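Local coordinates for protein peptide methionine sulfoxide reductase MsrA (Corynebacterium diphtheriae, PDB 4D7L) that reduces methionine S-sulfoxide, free or in proteins, back to methionine and so probably repairs proteins inactivated by oxidation, at residues D140-Y145 against P182-A187. Sequence-based numbering, arbitrary orientation.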
# COMPACT_ATOMS: atom_id res chain seq x y z
N ASP A 140 -10.62 -2.96 -6.20
CA ASP A 140 -11.27 -2.23 -7.27
C ASP A 140 -10.47 -0.96 -7.52
O ASP A 140 -10.45 -0.05 -6.66
CB ASP A 140 -12.72 -1.90 -6.89
CG ASP A 140 -13.48 -1.17 -8.00
OD1 ASP A 140 -12.87 -0.64 -8.94
OD2 ASP A 140 -14.71 -1.18 -7.94
N PRO A 141 -9.77 -0.91 -8.66
CA PRO A 141 -8.87 0.22 -8.89
C PRO A 141 -9.57 1.40 -9.57
O PRO A 141 -8.89 2.19 -10.22
CB PRO A 141 -7.82 -0.37 -9.83
CG PRO A 141 -8.67 -1.33 -10.70
CD PRO A 141 -9.68 -1.93 -9.74
N THR A 142 -10.89 1.50 -9.45
CA THR A 142 -11.63 2.56 -10.13
C THR A 142 -12.38 3.49 -9.18
O THR A 142 -13.16 4.34 -9.63
CB THR A 142 -12.69 1.98 -11.11
OG1 THR A 142 -13.75 1.36 -10.34
CG2 THR A 142 -12.07 0.94 -12.09
N GLN A 143 -12.14 3.34 -7.88
CA GLN A 143 -13.00 4.02 -6.90
C GLN A 143 -12.49 5.36 -6.38
O GLN A 143 -13.19 6.02 -5.62
CB GLN A 143 -13.25 3.09 -5.71
CG GLN A 143 -13.93 1.78 -6.13
CD GLN A 143 -14.37 0.97 -4.93
OE1 GLN A 143 -13.93 1.22 -3.82
NE2 GLN A 143 -15.26 0.01 -5.15
N GLY A 144 -11.32 5.80 -6.80
CA GLY A 144 -10.85 7.11 -6.41
C GLY A 144 -10.44 7.15 -4.95
O GLY A 144 -9.59 6.36 -4.53
N TYR A 145 -11.00 8.06 -4.17
CA TYR A 145 -10.56 8.24 -2.77
C TYR A 145 -11.38 7.38 -1.81
O TYR A 145 -12.03 7.88 -0.88
CB TYR A 145 -10.64 9.71 -2.37
CG TYR A 145 -9.75 10.62 -3.18
CD1 TYR A 145 -8.50 10.18 -3.63
CD2 TYR A 145 -10.18 11.88 -3.56
CE1 TYR A 145 -7.68 11.02 -4.38
CE2 TYR A 145 -9.36 12.73 -4.32
CZ TYR A 145 -8.12 12.29 -4.72
OH TYR A 145 -7.32 13.13 -5.48
N PRO A 182 -10.13 -1.61 -20.54
CA PRO A 182 -11.35 -1.98 -21.26
C PRO A 182 -12.25 -2.94 -20.48
O PRO A 182 -13.47 -2.91 -20.62
CB PRO A 182 -10.82 -2.65 -22.53
CG PRO A 182 -9.45 -2.10 -22.70
CD PRO A 182 -8.92 -1.97 -21.31
N LYS A 183 -11.64 -3.81 -19.69
CA LYS A 183 -12.39 -4.80 -18.93
C LYS A 183 -13.21 -4.11 -17.85
O LYS A 183 -14.36 -4.45 -17.61
CB LYS A 183 -11.41 -5.79 -18.30
CG LYS A 183 -10.71 -6.71 -19.30
CD LYS A 183 -9.61 -7.52 -18.61
CE LYS A 183 -9.12 -8.69 -19.45
NZ LYS A 183 -8.09 -9.50 -18.74
N LEU A 184 -12.60 -3.14 -17.18
CA LEU A 184 -13.25 -2.40 -16.11
C LEU A 184 -14.33 -1.47 -16.67
O LEU A 184 -15.38 -1.27 -16.05
CB LEU A 184 -12.23 -1.61 -15.33
CG LEU A 184 -11.29 -2.55 -14.56
CD1 LEU A 184 -10.10 -1.79 -14.08
CD2 LEU A 184 -12.02 -3.15 -13.39
N ALA A 185 -14.06 -0.91 -17.85
CA ALA A 185 -15.04 -0.07 -18.55
C ALA A 185 -16.26 -0.92 -18.89
O ALA A 185 -17.40 -0.46 -18.78
CB ALA A 185 -14.46 0.54 -19.81
N ALA A 186 -16.01 -2.15 -19.34
CA ALA A 186 -17.10 -3.05 -19.73
C ALA A 186 -17.90 -3.48 -18.50
O ALA A 186 -19.06 -3.87 -18.62
CB ALA A 186 -16.57 -4.28 -20.48
N ALA A 187 -17.27 -3.46 -17.33
CA ALA A 187 -17.97 -3.80 -16.09
C ALA A 187 -18.80 -2.63 -15.57
O ALA A 187 -19.48 -2.75 -14.57
CB ALA A 187 -16.97 -4.27 -15.02
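Leu-184, near the C-terminal end of helix 166-186, meets Pro-141 and Thr-142 in a loop braced by an Asx turn, an instance of a single helix side chain bridging to a loop held in part by its own polar bonds. The contact is small, burying 113 Å² over both sides, and wholly apolar, with no hydrogen bond between the segments. One methyl does most of the touching: CD1 of Leu-184 comes up against CG, at the outer corner of the Pro-141 ring, at 3.7 Å. The same CD1 lies 3.9 Å from CG2 of Thr-142, whose side chain runs aslant to the leucine, and that threonine methyl also reaches CB of Leu-184 at 4.1 Å.

The hydroxyl bond to Asp-140 helps hold the branch of Thr-142 that faces the helix. A chi1 of 69° tucks OG1 back over the main chain, where it donates to Asp-140 OD1 at 2.6 Å, leaving CG2 to meet the leucine. The backbone N of Thr-142 donates to the same oxygen, closing the Asx turn. OD1 is thus gripped twice, by the hydroxyl on its syn side and by the N-H on its anti side.

Further out, Thr-193 ties down the loop through bonds to Pro-141 and Gly-144, while Ile-192 packs on Leu-184 and Leu-189 on Thr-142. The contact joins the end of this long helix to the loop between helix 128-137 and strand 146-147, away from the predicted active-site cysteine. At the other carboxylate oxygen, Gln-143 NE2 makes a weak hydrogen bond of 3.1 Å to Asp-140 OD2.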